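Local atomic coordinates of agmatine N-acetyltransferase (Drosophila melanogaster, PDB entry 7CIW), a protein that transfers the acetyl group of acetyl-coenzyme A to the primary amine of agmatine, and probably acylates arylalkylamines such as dopamine and serotonin as well. Residues M23-L26 with L27-Y31; P32-P35 with L36-G39; L131-P135 with Q136-R140. The protein carries 1 engineered substitution. One frame throughout, in Å; residues are numbered along the deposited sequence.

Contact 1. Residues M23-L26 with L27-Y31. With G0R (N-(4-carbamimidamidobutyl)ethanamide), chain C; COA (coenzyme A), chain B.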
loop_
_atom_site.group_PDB
_atom_site.type_symbol
_atom_site.label_atom_id
_atom_site.label_comp_id
_atom_site.label_asym_id
_atom_site.label_seq_id
_atom_site.Cartn_x
_atom_site.Cartn_y
_atom_site.Cartn_z
ATOM N N MET A 23 -12.158 5.577 -4.242
ATOM C CA MET A 23 -11.531 6.691 -3.538
ATOM C C MET A 23 -12.376 7.132 -2.348
ATOM O O MET A 23 -11.838 7.483 -1.296
ATOM C CB MET A 23 -11.292 7.849 -4.506
ATOM C CG MET A 23 -10.511 9.011 -3.896
ATOM S SD MET A 23 -9.006 8.534 -3.013
ATOM C CE MET A 23 -8.079 7.753 -4.332
ATOM N N THR A 24 -13.705 7.100 -2.483
ATOM C CA THR A 24 -14.554 7.441 -1.350
ATOM C C THR A 24 -14.310 6.507 -0.170
ATOM O O THR A 24 -14.213 6.962 0.980
ATOM C CB THR A 24 -16.017 7.422 -1.794
ATOM O OG1 THR A 24 -16.192 8.449 -2.776
ATOM C CG2 THR A 24 -16.952 7.677 -0.621
ATOM N N PHE A 25 -14.184 5.199 -0.432
ATOM C CA PHE A 25 -13.844 4.270 0.647
ATOM C C PHE A 25 -12.475 4.594 1.234
ATOM O O PHE A 25 -12.304 4.624 2.458
ATOM C CB PHE A 25 -13.872 2.820 0.151
ATOM C CG PHE A 25 -13.252 1.857 1.124
ATOM C CD1 PHE A 25 -13.973 1.400 2.217
ATOM C CD2 PHE A 25 -11.929 1.451 0.978
ATOM C CE1 PHE A 25 -13.392 0.536 3.142
ATOM C CE2 PHE A 25 -11.351 0.586 1.900
ATOM C CZ PHE A 25 -12.088 0.135 2.979
ATOM N N LEU A 26 -11.475 4.809 0.373
ATOM C CA LEU A 26 -10.131 5.088 0.875
ATOM C C LEU A 26 -10.117 6.330 1.755
ATOM O O LEU A 26 -9.448 6.356 2.791
ATOM C CB LEU A 26 -9.151 5.240 -0.290
ATOM C CG LEU A 26 -8.887 3.993 -1.133
ATOM C CD1 LEU A 26 -7.984 4.336 -2.317
ATOM C CD2 LEU A 26 -8.253 2.890 -0.284
ATOM N N LEU A 27 -10.838 7.379 1.354
ATOM C CA LEU A 27 -10.863 8.594 2.166
ATOM C C LEU A 27 -11.583 8.383 3.493
ATOM O O LEU A 27 -11.291 9.083 4.469
ATOM C CB LEU A 27 -11.517 9.736 1.384
ATOM C CG LEU A 27 -10.651 10.181 0.212
ATOM C CD1 LEU A 27 -11.431 11.040 -0.769
ATOM C CD2 LEU A 27 -9.415 10.931 0.729
ATOM N N ALA A 28 -12.511 7.433 3.557
ATOM C CA ALA A 28 -13.264 7.216 4.788
ATOM C C ALA A 28 -12.543 6.305 5.778
ATOM O O ALA A 28 -12.586 6.558 6.986
ATOM C CB ALA A 28 -14.637 6.622 4.464
ATOM N N HIS A 29 -11.883 5.241 5.300
ATOM C CA HIS A 29 -11.441 4.169 6.177
ATOM C C HIS A 29 -10.000 3.728 5.968
ATOM O O HIS A 29 -9.522 2.868 6.714
ATOM C CB HIS A 29 -12.363 2.950 6.026
ATOM C CG HIS A 29 -13.773 3.222 6.441
ATOM N ND1 HIS A 29 -14.094 3.753 7.671
ATOM C CD2 HIS A 29 -14.945 3.062 5.781
ATOM C CE1 HIS A 29 -15.405 3.899 7.756
ATOM N NE2 HIS A 29 -15.944 3.486 6.623
ATOM N N TYR A 30 -9.303 4.274 4.980
ATOM C CA TYR A 30 -7.889 3.986 4.791
ATOM C C TYR A 30 -7.037 5.178 5.198
ATOM O O TYR A 30 -6.265 5.099 6.157
ATOM C CB TYR A 30 -7.608 3.613 3.330
ATOM C CG TYR A 30 -6.137 3.499 3.014
ATOM C CD1 TYR A 30 -5.392 2.408 3.463
ATOM C CD2 TYR A 30 -5.488 4.478 2.263
ATOM C CE1 TYR A 30 -4.041 2.300 3.183
ATOM C CE2 TYR A 30 -4.132 4.375 1.978
ATOM C CZ TYR A 30 -3.419 3.284 2.441
ATOM O OH TYR A 30 -2.078 3.182 2.153
ATOM N N TYR A 31 -7.193 6.293 4.497
ATOM C CA TYR A 31 -6.338 7.453 4.729
ATOM C C TYR A 31 -6.380 8.012 6.150
ATOM O O TYR A 31 -5.317 8.410 6.649
ATOM C CB TYR A 31 -6.718 8.543 3.732
ATOM C CG TYR A 31 -6.135 8.422 2.343
ATOM C CD1 TYR A 31 -4.761 8.518 2.121
ATOM C CD2 TYR A 31 -6.970 8.277 1.239
ATOM C CE1 TYR A 31 -4.235 8.459 0.834
ATOM C CE2 TYR A 31 -6.455 8.222 -0.053
ATOM C CZ TYR A 31 -5.089 8.324 -0.248
ATOM O OH TYR A 31 -4.578 8.281 -1.521
HETATM C C10 G0R C . -0.173 7.031 0.543
HETATM N N12 G0R C . -0.547 8.017 1.550
HETATM C C1 G0R C . -0.203 -1.317 2.108
HETATM C C2 G0R C . -0.185 0.134 2.583
HETATM C C5 G0R C . 1.152 2.200 3.165
HETATM C C6 G0R C . 1.423 3.145 1.991
HETATM C C7 G0R C . 1.704 4.582 2.443
HETATM C C8 G0R C . 0.555 5.580 2.249
HETATM N N4 G0R C . 1.085 0.817 2.718
HETATM N N9 G0R C . 0.332 5.926 0.863
HETATM N N11 G0R C . -0.385 7.313 -0.855
HETATM O O3 G0R C . -1.202 0.695 2.824
HETATM N N1A COA B . -6.785 -1.115 15.066
HETATM C C2A COA B . -6.937 -1.935 16.143
HETATM N N3A COA B . -6.993 -3.299 15.979
HETATM C C4A COA B . -6.899 -3.838 14.752
HETATM C C5A COA B . -6.755 -3.026 13.694
HETATM C C6A COA B . -6.694 -1.658 13.866
HETATM N N6A COA B . -6.543 -0.395 13.033
HETATM N N7A COA B . -6.681 -3.773 12.564
HETATM C C8A COA B . -6.784 -5.063 12.914
HETATM N N9A COA B . -6.907 -5.098 14.249
HETATM C C1B COA B . -7.089 -6.080 15.147
HETATM C C2B COA B . -8.412 -6.789 14.763
HETATM O O2B COA B . -9.600 -6.088 15.303
HETATM C C3B COA B . -8.271 -8.061 15.186
HETATM O O3B COA B . -8.373 -8.240 16.625
HETATM P P3B COA B . -9.787 -8.633 17.408
HETATM O O7A COA B . -10.671 -9.475 16.509
HETATM O O8A COA B . -9.463 -9.328 18.735
HETATM O O9A COA B . -10.463 -7.301 17.699
HETATM C C4B COA B . -6.697 -8.390 14.902
HETATM O O4B COA B . -6.048 -7.233 14.933
HETATM C C5B COA B . -6.498 -9.123 13.598
HETATM O O5B COA B . -7.327 -8.502 12.624
HETATM P P1A COA B . -7.015 -8.685 10.987
HETATM O O1A COA B . -5.616 -9.235 10.695
HETATM O O2A COA B . -8.125 -9.517 10.361
HETATM O O3A COA B . -7.050 -7.150 10.412
HETATM P P2A COA B . -7.886 -6.597 9.111
HETATM O O4A COA B . -9.359 -6.632 9.387
HETATM O O5A COA B . -7.479 -7.374 7.879
HETATM O O6A COA B . -7.360 -5.039 9.069
HETATM C CBP COA B . -5.887 -3.444 8.264
HETATM C CCP COA B . -6.000 -4.798 8.914
HETATM C CDP COA B . -6.395 -3.585 6.788
HETATM C CEP COA B . -4.423 -2.979 8.267
HETATM C CAP COA B . -6.718 -2.456 9.078
HETATM O OAP COA B . -6.110 -2.286 10.335
HETATM C C9P COA B . -6.852 -1.063 8.431
HETATM O O9P COA B . -7.592 -0.842 7.522
HETATM N N8P COA B . -6.069 0.021 8.988
HETATM C C7P COA B . -6.176 1.401 8.478
HETATM C C6P COA B . -5.397 1.670 7.119
HETATM C C5P COA B . -4.007 1.116 7.305
HETATM O O5P COA B . -3.300 1.451 8.219
HETATM N N4P COA B . -3.566 0.132 6.274
HETATM C C3P COA B . -2.286 -0.556 6.296
HETATM C C2P COA B . -1.094 0.375 6.069
HETATM S S1P COA B . 0.261 -0.829 5.920
#

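Contact 2. Residues P32-P35 with L36-G39. With G0R (N-(4-carbamimidamidobutyl)ethanamide), chain C; COA (coenzyme A), chain B.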
loop_
_atom_site.group_PDB
_atom_site.type_symbol
_atom_site.label_atom_id
_atom_site.label_comp_id
_atom_site.label_asym_id
_atom_site.label_seq_id
_atom_site.Cartn_x
_atom_site.Cartn_y
_atom_site.Cartn_z
ATOM N N PRO A 32 -7.524 8.110 6.838
ATOM C CA PRO A 32 -7.502 8.726 8.179
ATOM C C PRO A 32 -6.664 7.971 9.195
ATOM O O PRO A 32 -6.155 8.598 10.133
ATOM C CB PRO A 32 -8.986 8.756 8.581
ATOM C CG PRO A 32 -9.714 8.763 7.266
ATOM C CD PRO A 32 -8.907 7.857 6.388
ATOM N N GLU A 33 -6.470 6.660 9.023
ATOM C CA GLU A 33 -5.730 5.843 9.980
ATOM C C GLU A 33 -4.405 5.310 9.450
ATOM O O GLU A 33 -3.598 4.809 10.244
ATOM C CB GLU A 33 -6.591 4.661 10.443
ATOM C CG GLU A 33 -7.920 5.073 11.044
ATOM C CD GLU A 33 -8.868 3.906 11.194
ATOM O OE1 GLU A 33 -8.612 3.052 12.072
ATOM O OE2 GLU A 33 -9.858 3.839 10.427
ATOM N N GLU A 34 -4.150 5.407 8.154
ATOM C CA GLU A 34 -2.864 4.968 7.629
ATOM C C GLU A 34 -1.750 5.808 8.250
ATOM O O GLU A 34 -1.827 7.046 8.229
ATOM C CB GLU A 34 -2.852 5.080 6.109
ATOM C CG GLU A 34 -1.667 4.380 5.467
ATOM C CD GLU A 34 -0.429 5.233 5.524
ATOM O OE1 GLU A 34 -0.528 6.425 5.175
ATOM O OE2 GLU A 34 0.636 4.725 5.944
ATOM N N PRO A 35 -0.721 5.186 8.834
ATOM C CA PRO A 35 0.241 5.969 9.638
ATOM C C PRO A 35 0.956 7.103 8.906
ATOM O O PRO A 35 1.132 8.163 9.514
ATOM C CB PRO A 35 1.216 4.891 10.132
ATOM C CG PRO A 35 0.338 3.684 10.301
ATOM C CD PRO A 35 -0.616 3.738 9.116
ATOM N N LEU A 36 1.400 6.942 7.651
ATOM C CA LEU A 36 2.057 8.088 6.997
ATOM C C LEU A 36 1.081 9.233 6.777
ATOM O O LEU A 36 1.439 10.404 6.956
ATOM C CB LEU A 36 2.676 7.697 5.663
ATOM C CG LEU A 36 3.628 6.513 5.659
ATOM C CD1 LEU A 36 4.343 6.446 4.299
ATOM C CD2 LEU A 36 4.617 6.639 6.811
ATOM N N THR A 37 -0.146 8.915 6.366
ATOM C CA THR A 37 -1.160 9.939 6.157
ATOM C C THR A 37 -1.572 10.585 7.474
ATOM O O THR A 37 -1.743 11.807 7.543
ATOM C CB THR A 37 -2.365 9.323 5.446
ATOM O OG1 THR A 37 -1.900 8.449 4.412
ATOM C CG2 THR A 37 -3.245 10.404 4.817
ATOM N N ALA A 38 -1.736 9.783 8.529
ATOM C CA ALA A 38 -2.113 10.331 9.826
ATOM C C ALA A 38 -0.965 11.086 10.472
ATOM O O ALA A 38 -1.204 11.937 11.337
ATOM C CB ALA A 38 -2.586 9.216 10.758
ATOM N N GLY A 39 0.262 10.803 10.066
ATOM C CA GLY A 39 1.446 11.418 10.633
ATOM C C GLY A 39 1.957 12.634 9.896
ATOM O O GLY A 39 3.036 13.138 10.221
HETATM C C10 G0R C . -0.173 7.031 0.543
HETATM N N12 G0R C . -0.547 8.017 1.550
HETATM C C1 G0R C . -0.203 -1.317 2.108
HETATM C C2 G0R C . -0.185 0.134 2.583
HETATM C C5 G0R C . 1.152 2.200 3.165
HETATM C C6 G0R C . 1.423 3.145 1.991
HETATM C C7 G0R C . 1.704 4.582 2.443
HETATM C C8 G0R C . 0.555 5.580 2.249
HETATM N N4 G0R C . 1.085 0.817 2.718
HETATM N N9 G0R C . 0.332 5.926 0.863
HETATM N N11 G0R C . -0.385 7.313 -0.855
HETATM O O3 G0R C . -1.202 0.695 2.824
HETATM N N1A COA B . -6.785 -1.115 15.066
HETATM C C2A COA B . -6.937 -1.935 16.143
HETATM N N3A COA B . -6.993 -3.299 15.979
HETATM C C4A COA B . -6.899 -3.838 14.752
HETATM C C5A COA B . -6.755 -3.026 13.694
HETATM C C6A COA B . -6.694 -1.658 13.866
HETATM N N6A COA B . -6.543 -0.395 13.033
HETATM N N7A COA B . -6.681 -3.773 12.564
HETATM C C8A COA B . -6.784 -5.063 12.914
HETATM N N9A COA B . -6.907 -5.098 14.249
HETATM C C1B COA B . -7.089 -6.080 15.147
HETATM C C2B COA B . -8.412 -6.789 14.763
HETATM O O2B COA B . -9.600 -6.088 15.303
HETATM C C3B COA B . -8.271 -8.061 15.186
HETATM O O3B COA B . -8.373 -8.240 16.625
HETATM P P3B COA B . -9.787 -8.633 17.408
HETATM O O7A COA B . -10.671 -9.475 16.509
HETATM O O8A COA B . -9.463 -9.328 18.735
HETATM O O9A COA B . -10.463 -7.301 17.699
HETATM C C4B COA B . -6.697 -8.390 14.902
HETATM O O4B COA B . -6.048 -7.233 14.933
HETATM C C5B COA B . -6.498 -9.123 13.598
HETATM O O5B COA B . -7.327 -8.502 12.624
HETATM P P1A COA B . -7.015 -8.685 10.987
HETATM O O1A COA B . -5.616 -9.235 10.695
HETATM O O2A COA B . -8.125 -9.517 10.361
HETATM O O3A COA B . -7.050 -7.150 10.412
HETATM P P2A COA B . -7.886 -6.597 9.111
HETATM O O4A COA B . -9.359 -6.632 9.387
HETATM O O5A COA B . -7.479 -7.374 7.879
HETATM O O6A COA B . -7.360 -5.039 9.069
HETATM C CBP COA B . -5.887 -3.444 8.264
HETATM C CCP COA B . -6.000 -4.798 8.914
HETATM C CDP COA B . -6.395 -3.585 6.788
HETATM C CEP COA B . -4.423 -2.979 8.267
HETATM C CAP COA B . -6.718 -2.456 9.078
HETATM O OAP COA B . -6.110 -2.286 10.335
HETATM C C9P COA B . -6.852 -1.063 8.431
HETATM O O9P COA B . -7.592 -0.842 7.522
HETATM N N8P COA B . -6.069 0.021 8.988
HETATM C C7P COA B . -6.176 1.401 8.478
HETATM C C6P COA B . -5.397 1.670 7.119
HETATM C C5P COA B . -4.007 1.116 7.305
HETATM O O5P COA B . -3.300 1.451 8.219
HETATM N N4P COA B . -3.566 0.132 6.274
HETATM C C3P COA B . -2.286 -0.556 6.296
HETATM C C2P COA B . -1.094 0.375 6.069
HETATM S S1P COA B . 0.261 -0.829 5.920
#

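Contact 3. Residues L131-P135 with Q136-R140. With COA (coenzyme A), chain B; G0R (N-(4-carbamimidamidobutyl)ethanamide), chain C.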
loop_
_atom_site.group_PDB
_atom_site.type_symbol
_atom_site.label_atom_id
_atom_site.label_comp_id
_atom_site.label_asym_id
_atom_site.label_seq_id
_atom_site.Cartn_x
_atom_site.Cartn_y
_atom_site.Cartn_z
ATOM N N LEU A 131 -3.827 -0.844 1.530
ATOM C CA LEU A 131 -4.712 -1.891 2.041
ATOM C C LEU A 131 -5.532 -1.294 3.170
ATOM O O LEU A 131 -4.957 -0.784 4.132
ATOM C CB LEU A 131 -3.899 -3.083 2.540
ATOM C CG LEU A 131 -4.744 -4.241 3.054
ATOM C CD1 LEU A 131 -5.432 -4.938 1.900
ATOM C CD2 LEU A 131 -3.855 -5.207 3.830
ATOM N N GLY A 132 -6.861 -1.365 3.071
ATOM C CA GLY A 132 -7.719 -0.842 4.127
ATOM C C GLY A 132 -8.985 -1.656 4.255
ATOM O O GLY A 132 -9.490 -2.205 3.271
ATOM N N VAL A 133 -9.492 -1.751 5.487
ATOM C CA VAL A 133 -10.717 -2.475 5.815
ATOM C C VAL A 133 -11.587 -1.562 6.672
ATOM O O VAL A 133 -11.078 -0.909 7.588
ATOM C CB VAL A 133 -10.423 -3.793 6.561
ATOM C CG1 VAL A 133 -11.719 -4.471 6.977
ATOM C CG2 VAL A 133 -9.622 -4.748 5.679
ATOM N N ASP A 134 -12.882 -1.498 6.351
ATOM C CA ASP A 134 -13.862 -0.793 7.170
ATOM C C ASP A 134 -13.742 -1.255 8.620
ATOM O O ASP A 134 -13.718 -2.466 8.878
ATOM C CB ASP A 134 -15.266 -1.080 6.620
ATOM C CG ASP A 134 -16.375 -0.259 7.284
ATOM O OD1 ASP A 134 -16.428 -0.144 8.523
ATOM O OD2 ASP A 134 -17.243 0.231 6.540
ATOM N N PRO A 135 -13.655 -0.335 9.581
ATOM C CA PRO A 135 -13.522 -0.741 10.990
ATOM C C PRO A 135 -14.580 -1.729 11.439
ATOM O O PRO A 135 -14.294 -2.601 12.268
ATOM C CB PRO A 135 -13.634 0.593 11.739
ATOM C CG PRO A 135 -13.162 1.606 10.751
ATOM C CD PRO A 135 -13.657 1.126 9.425
ATOM N N GLN A 136 -15.793 -1.646 10.887
ATOM C CA GLN A 136 -16.849 -2.572 11.269
ATOM C C GLN A 136 -16.607 -3.987 10.766
ATOM O O GLN A 136 -17.269 -4.918 11.234
ATOM C CB GLN A 136 -18.190 -2.067 10.746
ATOM C CG GLN A 136 -18.741 -0.904 11.534
ATOM C CD GLN A 136 -20.178 -0.598 11.184
ATOM O OE1 GLN A 136 -20.534 -0.484 10.006
ATOM N NE2 GLN A 136 -21.018 -0.459 12.205
ATOM N N LEU A 137 -15.693 -4.175 9.818
ATOM C CA LEU A 137 -15.392 -5.497 9.282
ATOM C C LEU A 137 -13.985 -5.961 9.638
ATOM O O LEU A 137 -13.518 -6.962 9.089
ATOM C CB LEU A 137 -15.577 -5.508 7.763
ATOM C CG LEU A 137 -16.963 -5.617 7.108
ATOM C CD1 LEU A 137 -17.653 -6.911 7.510
ATOM C CD2 LEU A 137 -17.842 -4.415 7.420
ATOM N N ARG A 138 -13.288 -5.254 10.525
ATOM C CA ARG A 138 -11.925 -5.640 10.862
ATOM C C ARG A 138 -11.920 -6.860 11.772
ATOM O O ARG A 138 -12.851 -7.092 12.545
ATOM C CB ARG A 138 -11.174 -4.475 11.511
ATOM C CG ARG A 138 -10.820 -3.382 10.502
ATOM C CD ARG A 138 -10.084 -2.207 11.103
ATOM N NE ARG A 138 -9.996 -1.117 10.131
ATOM C CZ ARG A 138 -9.719 0.146 10.437
ATOM N NH1 ARG A 138 -9.477 0.492 11.699
ATOM N NH2 ARG A 138 -9.680 1.063 9.476
ATOM N N GLY A 139 -10.862 -7.657 11.657
ATOM C CA GLY A 139 -10.770 -8.890 12.414
ATOM C C GLY A 139 -11.455 -10.074 11.774
ATOM O O GLY A 139 -11.633 -11.106 12.436
ATOM N N ARG A 140 -11.847 -9.958 10.506
ATOM C CA ARG A 140 -12.494 -11.036 9.770
ATOM C C ARG A 140 -11.643 -11.489 8.588
ATOM O O ARG A 140 -12.171 -12.076 7.639
ATOM C CB ARG A 140 -13.884 -10.615 9.286
ATOM C CG ARG A 140 -14.706 -9.793 10.277
ATOM C CD ARG A 140 -14.807 -10.464 11.638
ATOM N NE ARG A 140 -16.081 -11.151 11.836
ATOM C CZ ARG A 140 -16.327 -11.978 12.846
ATOM N NH1 ARG A 140 -15.383 -12.221 13.748
ATOM N NH2 ARG A 140 -17.512 -12.563 12.957
HETATM N N1A COA B . -6.785 -1.115 15.066
HETATM C C2A COA B . -6.937 -1.935 16.143
HETATM N N3A COA B . -6.993 -3.299 15.979
HETATM C C4A COA B . -6.899 -3.838 14.752
HETATM C C5A COA B . -6.755 -3.026 13.694
HETATM C C6A COA B . -6.694 -1.658 13.866
HETATM N N6A COA B . -6.543 -0.395 13.033
HETATM N N7A COA B . -6.681 -3.773 12.564
HETATM C C8A COA B . -6.784 -5.063 12.914
HETATM N N9A COA B . -6.907 -5.098 14.249
HETATM C C1B COA B . -7.089 -6.080 15.147
HETATM C C2B COA B . -8.412 -6.789 14.763
HETATM O O2B COA B . -9.600 -6.088 15.303
HETATM C C3B COA B . -8.271 -8.061 15.186
HETATM O O3B COA B . -8.373 -8.240 16.625
HETATM P P3B COA B . -9.787 -8.633 17.408
HETATM O O7A COA B . -10.671 -9.475 16.509
HETATM O O8A COA B . -9.463 -9.328 18.735
HETATM O O9A COA B . -10.463 -7.301 17.699
HETATM C C4B COA B . -6.697 -8.390 14.902
HETATM O O4B COA B . -6.048 -7.233 14.933
HETATM C C5B COA B . -6.498 -9.123 13.598
HETATM O O5B COA B . -7.327 -8.502 12.624
HETATM P P1A COA B . -7.015 -8.685 10.987
HETATM O O1A COA B . -5.616 -9.235 10.695
HETATM O O2A COA B . -8.125 -9.517 10.361
HETATM O O3A COA B . -7.050 -7.150 10.412
HETATM P P2A COA B . -7.886 -6.597 9.111
HETATM O O4A COA B . -9.359 -6.632 9.387
HETATM O O5A COA B . -7.479 -7.374 7.879
HETATM O O6A COA B . -7.360 -5.039 9.069
HETATM C CBP COA B . -5.887 -3.444 8.264
HETATM C CCP COA B . -6.000 -4.798 8.914
HETATM C CDP COA B . -6.395 -3.585 6.788
HETATM C CEP COA B . -4.423 -2.979 8.267
HETATM C CAP COA B . -6.718 -2.456 9.078
HETATM O OAP COA B . -6.110 -2.286 10.335
HETATM C C9P COA B . -6.852 -1.063 8.431
HETATM O O9P COA B . -7.592 -0.842 7.522
HETATM N N8P COA B . -6.069 0.021 8.988
HETATM C C7P COA B . -6.176 1.401 8.478
HETATM C C6P COA B . -5.397 1.670 7.119
HETATM C C5P COA B . -4.007 1.116 7.305
HETATM O O5P COA B . -3.300 1.451 8.219
HETATM N N4P COA B . -3.566 0.132 6.274
HETATM C C3P COA B . -2.286 -0.556 6.296
HETATM C C2P COA B . -1.094 0.375 6.069
HETATM S S1P COA B . 0.261 -0.829 5.920
HETATM C C10 G0R C . -0.173 7.031 0.543
HETATM N N12 G0R C . -0.547 8.017 1.550
HETATM C C1 G0R C . -0.203 -1.317 2.108
HETATM C C2 G0R C . -0.185 0.134 2.583
HETATM C C5 G0R C . 1.152 2.200 3.165
HETATM C C6 G0R C . 1.423 3.145 1.991
HETATM C C7 G0R C . 1.704 4.582 2.443
HETATM C C8 G0R C . 0.555 5.580 2.249
HETATM N N4 G0R C . 1.085 0.817 2.718
HETATM N N9 G0R C . 0.332 5.926 0.863
HETATM N N11 G0R C . -0.385 7.313 -0.855
HETATM O O3 G0R C . -1.202 0.695 2.824
#

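Contact 1. Residues M23-L26 with L27-Y31
Residues M23-L26 and L27-Y31 form the last turns of one helix, and the bonding pattern changes as the helix runs out. L27 N donates to M23 O at 2.8 Å in the regular i to i+4 manner, and H29 N reaches F25 O in the same way. L26 O then takes two donors: Y30 N, which stands above the carbonyl plane, and Y31 N, whose 2.8 Å bond to L26 O is nearly straight (169°). The second of these closes a wider, pi-type turn, so a single carbonyl holds both tyrosine amides.

The two tyrosines part from there. Y30 sets its CB beside L26 CD2, 3.7 Å away, while its ring is carried off toward the substrate pocket because CG lies anti to the backbone N (chi1 172°). Y31 keeps its ring against the helix: the edge atom CE2 lies 4.0 Å from L26 CB, and M23 SD approaches that same edge in a Met-aromatic contact. M23 reaches it through a chain bent at both chi2 and chi3, its CG also resting on L27 CD1. On another flank F25 CE1 meets H29 CB at 3.9 Å, the two rings inclined at 57°. The Y31 hydroxyl is bonded to D49, which also binds the guanidine-bearing product.

At the far end of its ring, Y30 OH donates to the acetyl oxygen O3 of N-acetylagmatine at 2.7 Å, in the plane of the ring. The widened helix end thus supplies one wall of the acyl-acceptor pocket of a GNAT acetyltransferase.

Contact 2. Residues P32-P35 with L36-G39
The backbone leaves the loop at E34 and enters a short helix, whose first turn is closed by A38 N donating to E34 O at 2.8 Å, nearly straight at 165°. E34 is the N-cap of this helix, and its side chain folds back to cap the first turn with both carboxylate oxygens.

The fold-back depends on a chain bent at chi2 (-81°), which turns the carboxylate over the amides of L36 and T37. OE2 accepts from L36 N at 2.9 Å, met from above the carboxylate plane. OE1 is gripped twice by T37: the amide N comes from above the plane at 2.8 Å, whereas the hydroxyl OG1 donates at 2.6 Å nearly along the C-O axis of E34 OE1. T167 OG1 bonds to E34 OE2 as well, so four bonds hold the carboxylate and limit its rotation.

L36 lays its CB and CG against the carboxylate and presses CD1 on the butyl chain of N-acetylagmatine, and the same side chain touches I103, L106 and L107 of helix 99-114. A38 CB turns back toward the loop and meets P32 O. The capping group thereby becomes part of the substrate channel: E34 OE1 lies 3.2 Å from the ligand methylene C8, and T37 OG1, while donating to E34, accepts a weak hydrogen bond from the guanidine nitrogen N12 at 3.2 Å.

Contact 3. Residues L131-P135 with Q136-R140
V133 O, at the end of the strand, is gripped by two nitrogens of one guanidinium: R138 NE at 2.8 Å and, weakly, R138 NH2 at 3.1 Å. NE lies off the carbonyl plane, and the oxygen sits near the guanidinium edge, 16° out of its plane. An extended chain from CG to NE carries the group back along the loop, sliding past V133 CG1 in the opposite direction. The flat group is sandwiched, with P135 CG 3.7 Å above its centre on one face and the pantetheine carbon C9P over the opposite face, offset toward the rim. A salt bridge to E33 engages R138 NH1.

D134 ties the start of the loop: its OD1 accepts from Q136 N in an Asx turn, at 2.9 Å on the anti side of the carboxylate, while OD2 pairs with R70; D134 O takes L137 N from above the carbonyl plane.

A type II turn from L137 to R140 presents G139 N to the pyrophosphate oxygen O4A at 2.9 Å. Upstream, V133 N and L131 O hold the pantetheine amides in the manner of a strand partner. Strand and pyrophosphate-binding loop form the coenzyme A site characteristic of the GNAT fold.

All three contacts touch both ligands. Contacts 1 and 2 follow each other in the chain, their centres about 11 Å apart; Y31 O packs on T37 CB at 3.3 Å, bringing the helix end and the capped turn together around the agmatine part. Contact 3, its centre about 12 Å from that of contact 1, meets it at H29, whose ND1 lies 3.2 Å from P135 CD. The centres of contacts 2 and 3 are about 16 Å apart, yet a salt bridge of 2.7 Å from E33 OE1 to R138 NH1 joins them beside the coenzyme. Substrate-side and cofactor-side elements are thereby joined directly alongside the bound coenzyme.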